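Local atomic coordinates of putative lipase/esterase (Lactobacillus plantarum WCFS1, PDB entry 3BXP), a protein that probably hydrolyses carboxylic ester bonds, as a putative carboxylesterase of the alpha/beta-hydrolase superfamily. Residues H121-Q132 with L180-S191; L87-T98 with Y139-Q147. One frame throughout, in Å; residues are numbered along the deposited sequence. Where two conformers were deposited one is given.

Interaction 1: residues H121-Q132 with L180-S191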
loop_
_atom_site.group_PDB
_atom_site.type_symbol
_atom_site.label_atom_id
_atom_site.label_comp_id
_atom_site.label_asym_id
_atom_site.label_seq_id
_atom_site.Cartn_x
_atom_site.Cartn_y
_atom_site.Cartn_z
ATOM N N HIS B 121 5.682 -6.583 -15.591
ATOM C CA HIS B 121 6.998 -6.071 -16.026
ATOM C C HIS B 121 6.840 -5.345 -17.339
ATOM O O HIS B 121 7.321 -4.241 -17.520
ATOM C CB HIS B 121 8.010 -7.147 -16.140
ATOM C CG HIS B 121 9.397 -6.636 -16.288
ATOM N ND1 HIS B 121 10.004 -6.448 -17.521
ATOM C CD2 HIS B 121 10.284 -6.205 -15.366
ATOM C CE1 HIS B 121 11.236 -6.005 -17.331
ATOM N NE2 HIS B 121 11.430 -5.850 -16.032
ATOM N N VAL B 122 6.124 -5.950 -18.256
ATOM C CA VAL B 122 5.893 -5.310 -19.561
ATOM C C VAL B 122 5.239 -3.918 -19.421
ATOM O O VAL B 122 5.726 -2.914 -19.994
ATOM C CB VAL B 122 5.040 -6.237 -20.525
ATOM C CG1 VAL B 122 4.673 -5.475 -21.807
ATOM C CG2 VAL B 122 5.762 -7.554 -20.846
ATOM N N VAL B 123 4.123 -3.868 -18.676
ATOM C CA VAL B 123 3.392 -2.610 -18.412
ATOM C C VAL B 123 4.244 -1.539 -17.700
ATOM O O VAL B 123 4.257 -0.351 -18.065
ATOM C CB VAL B 123 2.036 -2.903 -17.690
ATOM C CG1 VAL B 123 1.337 -1.604 -17.285
ATOM C CG2 VAL B 123 1.144 -3.735 -18.617
ATOM N N ALA B 124 4.932 -1.948 -16.640
ATOM C CA ALA B 124 5.732 -1.017 -15.845
ATOM C C ALA B 124 6.860 -0.480 -16.696
ATOM O O ALA B 124 7.174 0.721 -16.718
ATOM C CB ALA B 124 6.240 -1.716 -14.552
ATOM N N THR B 125 7.447 -1.356 -17.489
ATOM C CA THR B 125 8.538 -0.917 -18.372
ATOM C C THR B 125 7.978 0.049 -19.445
ATOM O O THR B 125 8.604 1.075 -19.768
ATOM C CB THR B 125 9.205 -2.128 -19.018
ATOM O OG1 THR B 125 9.763 -2.962 -17.974
ATOM C CG2 THR B 125 10.344 -1.718 -20.009
ATOM N N TYR B 126 6.822 -0.301 -20.012
ATOM C CA TYR B 126 6.138 0.542 -20.996
ATOM C C TYR B 126 5.869 1.929 -20.431
ATOM O O TYR B 126 6.049 2.996 -21.107
ATOM C CB TYR B 126 4.842 -0.114 -21.503
ATOM C CG TYR B 126 4.352 0.566 -22.782
ATOM C CD1 TYR B 126 4.890 0.212 -24.014
ATOM C CD2 TYR B 126 3.367 1.531 -22.745
ATOM C CE1 TYR B 126 4.458 0.818 -25.173
ATOM C CE2 TYR B 126 2.958 2.165 -23.901
ATOM C CZ TYR B 126 3.485 1.792 -25.106
ATOM O OH TYR B 126 3.031 2.462 -26.258
ATOM N N ASN B 127 5.441 1.934 -19.182
ATOM C CA ASN B 127 5.048 3.178 -18.536
ATOM C C ASN B 127 6.241 4.144 -18.495
ATOM O O ASN B 127 6.094 5.382 -18.600
ATOM C CB ASN B 127 4.463 2.935 -17.138
ATOM C CG ASN B 127 3.669 4.115 -16.647
ATOM O OD1 ASN B 127 3.157 4.911 -17.451
ATOM N ND2 ASN B 127 3.581 4.282 -15.328
ATOM N N GLY B 128 7.427 3.573 -18.372
ATOM C CA GLY B 128 8.677 4.341 -18.363
ATOM C C GLY B 128 9.199 4.763 -19.718
ATOM O O GLY B 128 9.444 5.916 -19.986
ATOM N N VAL B 129 9.372 3.785 -20.575
ATOM C CA VAL B 129 9.820 3.981 -21.949
ATOM C C VAL B 129 8.904 4.842 -22.835
ATOM O O VAL B 129 9.384 5.714 -23.556
ATOM C CB VAL B 129 9.998 2.601 -22.633
ATOM C CG1 VAL B 129 10.291 2.740 -24.128
ATOM C CG2 VAL B 129 11.107 1.846 -21.946
ATOM N N ALA B 130 7.603 4.567 -22.786
ATOM C CA ALA B 130 6.617 5.175 -23.696
ATOM C C ALA B 130 6.365 6.649 -23.358
ATOM O O ALA B 130 5.700 7.318 -24.132
ATOM C CB ALA B 130 5.241 4.396 -23.720
ATOM N N THR B 131 6.892 7.111 -22.212
ATOM C CA THR B 131 6.615 8.446 -21.683
ATOM C C THR B 131 7.888 9.292 -21.687
ATOM O O THR B 131 7.911 10.441 -21.204
ATOM C CB THR B 131 5.996 8.396 -20.227
ATOM O OG1 THR B 131 6.879 7.673 -19.382
ATOM C CG2 THR B 131 4.585 7.785 -20.168
ATOM N N GLN B 132 8.955 8.736 -22.256
ATOM C CA GLN B 132 10.232 9.477 -22.487
ATOM C C GLN B 132 10.609 9.513 -23.972
ATOM O O GLN B 132 10.875 8.477 -24.580
ATOM C CB GLN B 132 11.380 8.817 -21.739
ATOM C CG GLN B 132 11.227 8.857 -20.284
ATOM C CD GLN B 132 12.306 8.111 -19.556
ATOM O OE1 GLN B 132 13.482 8.372 -19.758
ATOM N NE2 GLN B 132 11.914 7.201 -18.669
ATOM N N LEU B 180 16.466 -2.564 -19.490
ATOM C CA LEU B 180 15.061 -2.953 -19.315
ATOM C C LEU B 180 14.931 -3.902 -18.165
ATOM O O LEU B 180 13.850 -4.429 -17.930
ATOM C CB LEU B 180 14.525 -3.608 -20.578
ATOM C CG LEU B 180 14.485 -2.688 -21.785
ATOM C CD1 LEU B 180 14.118 -3.455 -23.073
ATOM C CD2 LEU B 180 13.590 -1.508 -21.495
ATOM N N TRP B 181 16.036 -4.162 -17.450
ATOM C CA TRP B 181 15.937 -5.106 -16.315
ATOM C C TRP B 181 15.070 -4.609 -15.173
ATOM O O TRP B 181 14.261 -5.370 -14.617
ATOM C CB TRP B 181 17.324 -5.498 -15.811
ATOM C CG TRP B 181 17.980 -6.431 -16.716
ATOM C CD1 TRP B 181 17.427 -7.088 -17.779
ATOM C CD2 TRP B 181 19.360 -6.831 -16.669
ATOM N NE1 TRP B 181 18.391 -7.882 -18.403
ATOM C CE2 TRP B 181 19.574 -7.739 -17.725
ATOM C CE3 TRP B 181 20.434 -6.500 -15.828
ATOM C CZ2 TRP B 181 20.815 -8.323 -17.961
ATOM C CZ3 TRP B 181 21.664 -7.078 -16.069
ATOM C CH2 TRP B 181 21.842 -7.981 -17.124
ATOM N N ALA B 182 15.287 -3.354 -14.812
ATOM C CA ALA B 182 14.715 -2.722 -13.624
ATOM C C ALA B 182 13.795 -1.589 -14.005
ATOM O O ALA B 182 14.228 -0.454 -14.252
ATOM C CB ALA B 182 15.825 -2.240 -12.696
ATOM N N ALA B 183 12.497 -1.889 -14.060
ATOM C CA ALA B 183 11.505 -0.943 -14.512
ATOM C C ALA B 183 11.422 0.300 -13.630
ATOM O O ALA B 183 11.069 1.357 -14.066
ATOM C CB ALA B 183 10.117 -1.594 -14.607
ATOM N N GLN B 184 11.727 0.171 -12.354
ATOM C CA GLN B 184 11.632 1.325 -11.473
ATOM C C GLN B 184 12.684 2.378 -11.859
ATOM O O GLN B 184 12.548 3.572 -11.571
ATOM C CB GLN B 184 11.783 0.890 -10.022
ATOM C CG GLN B 184 13.169 0.517 -9.520
ATOM C CD GLN B 184 13.669 -0.892 -9.888
ATOM O OE1 GLN B 184 13.093 -1.552 -10.769
ATOM N NE2 GLN B 184 14.721 -1.368 -9.192
ATOM N N ARG B 185 13.761 1.915 -12.480
ATOM C CA ARG B 185 14.840 2.807 -12.867
ATOM C C ARG B 185 14.477 3.672 -14.077
ATOM O O ARG B 185 15.206 4.627 -14.420
ATOM C CB ARG B 185 16.141 2.066 -13.133
ATOM C CG ARG B 185 16.745 1.425 -11.901
ATOM C CD ARG B 185 18.084 0.778 -12.260
ATOM N NE ARG B 185 18.737 0.153 -11.112
ATOM C CZ ARG B 185 19.268 0.842 -10.114
ATOM N NH1 ARG B 185 19.187 2.166 -10.132
ATOM N NH2 ARG B 185 19.859 0.221 -9.099
ATOM N N LEU B 186 13.352 3.372 -14.701
ATOM C CA LEU B 186 12.887 4.106 -15.880
ATOM C C LEU B 186 11.754 5.082 -15.538
ATOM O O LEU B 186 11.181 5.742 -16.421
ATOM C CB LEU B 186 12.426 3.138 -16.975
ATOM C CG LEU B 186 13.437 2.053 -17.414
ATOM C CD1 LEU B 186 12.890 1.103 -18.478
ATOM C CD2 LEU B 186 14.694 2.684 -17.907
ATOM N N VAL B 187 11.422 5.156 -14.248
ATOM C CA VAL B 187 10.386 6.073 -13.766
ATOM C C VAL B 187 10.922 7.519 -13.857
ATOM O O VAL B 187 12.086 7.781 -13.539
ATOM C CB VAL B 187 9.937 5.760 -12.317
ATOM C CG1 VAL B 187 9.007 6.862 -11.762
ATOM C CG2 VAL B 187 9.280 4.334 -12.252
ATOM N N THR B 188 10.058 8.416 -14.319
ATOM C CA THR B 188 10.338 9.865 -14.346
ATOM C C THR B 188 8.999 10.579 -14.047
ATOM O O THR B 188 7.968 9.946 -13.923
ATOM C CB THR B 188 10.859 10.358 -15.723
ATOM O OG1 THR B 188 9.784 10.356 -16.680
ATOM C CG2 THR B 188 12.052 9.500 -16.231
ATOM N N PRO B 189 9.038 11.888 -13.846
ATOM C CA PRO B 189 7.778 12.562 -13.580
ATOM C C PRO B 189 6.783 12.433 -14.727
ATOM O O PRO B 189 5.604 12.757 -14.551
ATOM C CB PRO B 189 8.237 14.014 -13.371
ATOM C CG PRO B 189 9.573 13.827 -12.753
ATOM C CD PRO B 189 10.185 12.767 -13.592
ATOM N N ALA B 190 7.247 11.967 -15.878
ATOM C CA ALA B 190 6.390 11.774 -17.068
ATOM C C ALA B 190 5.611 10.447 -17.048
ATOM O O ALA B 190 4.715 10.229 -17.866
ATOM C CB ALA B 190 7.238 11.850 -18.354
ATOM N N SER B 191 6.003 9.534 -16.162
ATOM C CA SER B 191 5.353 8.225 -16.066
ATOM C C SER B 191 3.868 8.470 -15.751
ATOM O O SER B 191 3.553 9.384 -14.988
ATOM C CB SER B 191 5.979 7.348 -14.976
ATOM O OG SER B 191 7.295 6.953 -15.335
HETATM O O HOH W 1 9.138 2.318 -15.790
HETATM O O HOH W 2 8.861 7.871 -17.492
#
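L180 meets helix 118-129 with its CD2 methyl, which lies 3.6 Å from CG2 of T125 and also reaches CG2 of V129. The side chains of T125 and L180 cross at about a right angle. The backbone of W181 takes the one direct hydrogen bond between the segments: H121 NE2 donates to W181 O at 3.2 Å. The bond is nearly straight (165°). The oxygen sits close to the imidazole plane, but the donor stands above the W181 carbonyl plane. H121 reaches it because its CG is anti to the backbone N (chi1 -168°), and Y83 bonds ND1, so both ring nitrogens are held. A183 sets its CB against A124 CB and T125 OG1. Its carbonyl is linked to A124 O by water 1, which donates to both. L186 lies beside G128, where the backbones come as close as at T125 and A183. G128 CA packs 3.5 Å from L186 O, with no side chain between the two backbones. The L186 CD1 methyl runs alongside V129 CG2 at 4.0 Å. T188 turns its CG2 to the amide of Q132, 3.4 Å from NE2. A190 lays CB against T131 O. S191 packs its CB near the amide of N127, which is held by H148 through OD1 and by Y213 and K192 O through ND2. Water 2 is shared by T131 OG1, T188 OG1 and S191 OG, with a weak bond to L186 O. T131 OG1 itself donates to N127 O. The helix follows the GxSxG pattern of a probable nucleophile elbow, and the loop leading to strand 194-199 runs along one side of it, within an alpha/beta-hydrolase fold.

Interaction 2: residues L87-T98 with Y139-Q147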
loop_
_atom_site.group_PDB
_atom_site.type_symbol
_atom_site.label_atom_id
_atom_site.label_comp_id
_atom_site.label_asym_id
_atom_site.label_seq_id
_atom_site.Cartn_x
_atom_site.Cartn_y
_atom_site.Cartn_z
ATOM N N LEU B 87 7.329 -4.565 -25.868
ATOM C CA LEU B 87 7.076 -3.108 -25.809
ATOM C C LEU B 87 6.460 -2.591 -27.133
ATOM O O LEU B 87 5.467 -1.858 -27.133
ATOM C CB LEU B 87 8.365 -2.335 -25.494
ATOM C CG LEU B 87 9.035 -2.594 -24.169
ATOM C CD1 LEU B 87 10.387 -1.893 -24.143
ATOM C CD2 LEU B 87 8.155 -2.142 -23.002
ATOM N N GLN B 88 7.015 -3.064 -28.247
ATOM C CA GLN B 88 6.536 -2.731 -29.612
ATOM C C GLN B 88 5.123 -3.277 -29.823
ATOM O O GLN B 88 4.241 -2.583 -30.327
ATOM C CB GLN B 88 7.552 -3.218 -30.662
ATOM C CG GLN B 88 8.882 -2.480 -30.523
ATOM C CD GLN B 88 10.116 -3.100 -31.187
ATOM O OE1 GLN B 88 10.174 -4.270 -31.530
ATOM N NE2 GLN B 88 11.154 -2.290 -31.290
ATOM N N GLN B 89 4.884 -4.502 -29.346
ATOM C CA GLN B 89 3.552 -5.134 -29.453
ATOM C C GLN B 89 2.491 -4.417 -28.626
ATOM O O GLN B 89 1.361 -4.275 -29.049
ATOM C CB GLN B 89 3.633 -6.588 -29.013
ATOM C CG GLN B 89 4.498 -7.470 -29.886
ATOM C CD GLN B 89 4.793 -8.851 -29.287
ATOM O OE1 GLN B 89 4.785 -9.072 -28.053
ATOM N NE2 GLN B 89 5.080 -9.806 -30.185
ATOM N N LEU B 90 2.878 -3.961 -27.451
ATOM C CA LEU B 90 1.959 -3.224 -26.597
ATOM C C LEU B 90 1.674 -1.869 -27.301
ATOM O O LEU B 90 0.541 -1.440 -27.386
ATOM C CB LEU B 90 2.546 -3.037 -25.219
ATOM C CG LEU B 90 1.762 -2.246 -24.171
ATOM C CD1 LEU B 90 0.240 -2.565 -24.169
ATOM C CD2 LEU B 90 2.382 -2.459 -22.780
ATOM N N GLY B 91 2.713 -1.232 -27.823
ATOM C CA GLY B 91 2.506 -0.041 -28.639
ATOM C C GLY B 91 1.610 -0.259 -29.864
ATOM O O GLY B 91 0.765 0.604 -30.201
ATOM N N ALA B 92 1.856 -1.362 -30.576
ATOM C CA ALA B 92 1.059 -1.738 -31.738
ATOM C C ALA B 92 -0.411 -2.015 -31.350
ATOM O O ALA B 92 -1.319 -1.765 -32.132
ATOM C CB ALA B 92 1.677 -2.934 -32.464
ATOM N N THR B 93 -0.627 -2.518 -30.137
ATOM C CA THR B 93 -1.983 -2.867 -29.659
ATOM C C THR B 93 -2.754 -1.582 -29.322
ATOM O O THR B 93 -3.984 -1.444 -29.596
ATOM C CB THR B 93 -1.916 -3.835 -28.437
ATOM O OG1 THR B 93 -1.171 -5.009 -28.777
ATOM C CG2 THR B 93 -3.311 -4.234 -27.964
ATOM N N ILE B 94 -2.063 -0.673 -28.668
ATOM C CA ILE B 94 -2.628 0.637 -28.408
ATOM C C ILE B 94 -2.998 1.309 -29.756
ATOM O O ILE B 94 -4.116 1.835 -29.935
ATOM C CB ILE B 94 -1.673 1.536 -27.600
ATOM C CG1 ILE B 94 -1.521 1.008 -26.141
ATOM C CG2 ILE B 94 -2.192 2.959 -27.608
ATOM C CD1 ILE B 94 -0.305 1.604 -25.369
ATOM N N ASP B 95 -2.085 1.270 -30.710
ATOM C CA ASP B 95 -2.383 1.803 -32.049
ATOM C C ASP B 95 -3.599 1.128 -32.675
ATOM O O ASP B 95 -4.558 1.760 -33.118
ATOM C CB ASP B 95 -1.156 1.602 -32.920
ATOM C CG ASP B 95 -1.269 2.251 -34.278
ATOM O OD1 ASP B 95 -2.098 1.787 -35.038
ATOM O OD2 ASP B 95 -0.497 3.159 -34.610
ATOM N N TRP B 96 -3.615 -0.197 -32.624
ATOM C CA TRP B 96 -4.764 -0.919 -33.180
ATOM C C TRP B 96 -6.096 -0.480 -32.536
ATOM O O TRP B 96 -7.098 -0.212 -33.209
ATOM C CB TRP B 96 -4.546 -2.429 -33.073
ATOM C CG TRP B 96 -5.663 -3.206 -33.669
ATOM C CD1 TRP B 96 -5.882 -3.474 -35.009
ATOM C CD2 TRP B 96 -6.741 -3.837 -32.952
ATOM N NE1 TRP B 96 -7.030 -4.235 -35.143
ATOM C CE2 TRP B 96 -7.570 -4.460 -33.904
ATOM C CE3 TRP B 96 -7.074 -3.944 -31.585
ATOM C CZ2 TRP B 96 -8.720 -5.183 -33.533
ATOM C CZ3 TRP B 96 -8.224 -4.650 -31.231
ATOM C CH2 TRP B 96 -9.021 -5.258 -32.207
ATOM N N ILE B 97 -6.087 -0.325 -31.217
ATOM C CA ILE B 97 -7.283 0.119 -30.497
ATOM C C ILE B 97 -7.734 1.465 -31.053
ATOM O O ILE B 97 -8.925 1.665 -31.242
ATOM C CB ILE B 97 -7.030 0.181 -28.973
ATOM C CG1 ILE B 97 -6.991 -1.260 -28.392
ATOM C CG2 ILE B 97 -8.067 1.057 -28.272
ATOM C CD1 ILE B 97 -6.336 -1.410 -27.051
ATOM N N THR B 98 -6.798 2.382 -31.296
ATOM C CA THR B 98 -7.182 3.684 -31.828
ATOM C C THR B 98 -7.873 3.545 -33.182
ATOM O O THR B 98 -8.801 4.274 -33.490
ATOM C CB THR B 98 -6.028 4.739 -31.916
ATOM O OG1 THR B 98 -5.046 4.385 -32.895
ATOM C CG2 THR B 98 -5.383 4.950 -30.578
ATOM N N TYR B 139 13.334 2.572 -28.908
ATOM C CA TYR B 139 12.603 1.279 -28.913
ATOM C C TYR B 139 11.507 1.304 -29.974
ATOM O O TYR B 139 10.607 0.444 -30.028
ATOM C CB TYR B 139 12.051 0.954 -27.509
ATOM C CG TYR B 139 13.178 0.608 -26.550
ATOM C CD1 TYR B 139 13.908 -0.578 -26.684
ATOM C CD2 TYR B 139 13.503 1.443 -25.534
ATOM C CE1 TYR B 139 14.947 -0.883 -25.835
ATOM C CE2 TYR B 139 14.529 1.155 -24.663
ATOM C CZ TYR B 139 15.263 -0.007 -24.820
ATOM O OH TYR B 139 16.292 -0.311 -23.946
ATOM N N HIS B 140 11.618 2.317 -30.827
ATOM C CA HIS B 140 10.822 2.408 -32.028
ATOM C C HIS B 140 9.341 2.507 -31.746
ATOM O O HIS B 140 8.573 1.895 -32.475
ATOM C CB HIS B 140 11.102 1.176 -32.901
ATOM C CG HIS B 140 12.561 0.977 -33.211
ATOM N ND1 HIS B 140 13.191 1.599 -34.270
ATOM C CD2 HIS B 140 13.516 0.254 -32.579
ATOM C CE1 HIS B 140 14.468 1.255 -34.283
ATOM N NE2 HIS B 140 14.692 0.441 -33.268
ATOM N N LEU B 141 8.950 3.257 -30.709
ATOM C CA LEU B 141 7.554 3.350 -30.255
ATOM C C LEU B 141 6.875 4.567 -30.863
ATOM O O LEU B 141 5.669 4.816 -30.681
ATOM C CB LEU B 141 7.427 3.439 -28.725
ATOM C CG LEU B 141 7.914 2.291 -27.846
ATOM C CD1 LEU B 141 7.524 2.489 -26.355
ATOM C CD2 LEU B 141 7.476 0.942 -28.425
ATOM N N ASP B 142 7.664 5.362 -31.560
ATOM C CA ASP B 142 7.153 6.595 -32.147
ATOM C C ASP B 142 6.563 6.315 -33.531
ATOM O O ASP B 142 6.153 7.221 -34.245
ATOM C CB ASP B 142 8.246 7.677 -32.181
ATOM C CG ASP B 142 9.534 7.210 -32.849
ATOM O OD1 ASP B 142 9.538 6.145 -33.505
ATOM O OD2 ASP B 142 10.547 7.932 -32.723
ATOM N N HIS B 143 6.508 5.039 -33.889
ATOM C CA HIS B 143 5.841 4.610 -35.092
ATOM C C HIS B 143 4.342 4.353 -34.819
ATOM O O HIS B 143 3.537 4.173 -35.729
ATOM C CB HIS B 143 6.569 3.373 -35.628
ATOM C CG HIS B 143 7.997 3.659 -36.002
ATOM N ND1 HIS B 143 8.846 4.392 -35.191
ATOM C CD2 HIS B 143 8.709 3.359 -37.116
ATOM C CE1 HIS B 143 10.022 4.511 -35.781
ATOM N NE2 HIS B 143 9.968 3.886 -36.945
ATOM N N TYR B 144 3.962 4.371 -33.549
ATOM C CA TYR B 144 2.605 3.986 -33.187
ATOM C C TYR B 144 1.825 5.156 -32.627
ATOM O O TYR B 144 2.353 5.981 -31.937
ATOM C CB TYR B 144 2.623 2.896 -32.097
ATOM C CG TYR B 144 3.469 1.711 -32.450
ATOM C CD1 TYR B 144 3.114 0.875 -33.475
ATOM C CD2 TYR B 144 4.607 1.427 -31.722
ATOM C CE1 TYR B 144 3.891 -0.220 -33.798
ATOM C CE2 TYR B 144 5.370 0.346 -32.006
ATOM C CZ TYR B 144 5.022 -0.478 -33.059
ATOM O OH TYR B 144 5.833 -1.556 -33.357
ATOM N N GLN B 145 0.532 5.148 -32.917
ATOM C CA GLN B 145 -0.451 6.074 -32.345
ATOM C C GLN B 145 -1.004 5.613 -31.027
ATOM O O GLN B 145 -1.108 4.409 -30.745
ATOM C CB GLN B 145 -1.620 6.244 -33.330
ATOM C CG GLN B 145 -1.277 6.992 -34.576
ATOM C CD GLN B 145 -0.923 8.412 -34.317
ATOM O OE1 GLN B 145 -1.695 9.110 -33.754
ATOM N NE2 GLN B 145 0.251 8.835 -34.709
ATOM N N GLY B 146 -1.404 6.589 -30.224
ATOM C CA GLY B 146 -2.208 6.386 -29.041
ATOM C C GLY B 146 -1.304 6.366 -27.845
ATOM O O GLY B 146 -0.099 6.079 -27.960
ATOM N N GLN B 147 -1.859 6.720 -26.701
ATOM C CA GLN B 147 -1.123 6.631 -25.438
ATOM C C GLN B 147 -2.044 6.303 -24.279
ATOM O O GLN B 147 -3.192 6.611 -24.264
ATOM C CB GLN B 147 -0.307 7.882 -25.150
ATOM C CG GLN B 147 -1.076 9.191 -25.230
ATOM C CD GLN B 147 -0.139 10.396 -25.136
ATOM O OE1 GLN B 147 0.703 10.621 -26.013
ATOM N NE2 GLN B 147 -0.266 11.151 -24.053
HETATM O O HOH W 3 1.080 3.220 -29.039
#
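D95 and Q145 form the shorter of two direct hydrogen bonds: Q145 N donates to D95 OD2 at 2.8 Å and 174°. The carboxylate is met on its anti side. D95 CG lies anti to the backbone N (chi1 -173°), which swings the acid out to the loop. At the other end, Q88 NE2 donates to Y139 O at 3.1 Å. The acceptor lies in the plane of the Q88 amide. Water 3 lies between G91 O and Q145 O. Y139 and H140 end helix 133-138 in a Schellman motif, with H140 as the C-prime residue. The chain then passes along helix 85-99 towards strand 150-154 of the central sheet, as part of the alpha/beta-hydrolase fold. Y144 lays one ring face on the helix backbone at G91 and A92, with A92 N 3.8 Å above the ring centre. Its CE1 meets A92 CB, and its OH bonds to T11. An alanine here would strip the ring from G91 and A92 and is likely to leave T11 without this partner. L141 CD2 packs against L87 O. I94 CG2 rests on the G146 backbone, 3.5 Å from its C, and T98 CG2 touches G146 CA.

The centres of interactions 1 and 2 lie about 15 Å apart. Their segments alternate along the chain: 87-98, 121-132, 139-147, 180-191. Each contact pairs a helix with a later loop that leads to a strand of the central sheet. Helices 85-99 and 118-129 pack on each other, so the contacts touch directly. Y126 of interaction 1 lies against L87, G91 and I94 of interaction 2, and V129 CG1 meets L141 CD1 at 3.6 Å. Both helices also pack on the sheet, the first on strand 35-41 and the second on strand 150-154. Both contacts thus lie among the helices and loops that flank the sheet of an alpha/beta-hydrolase fold.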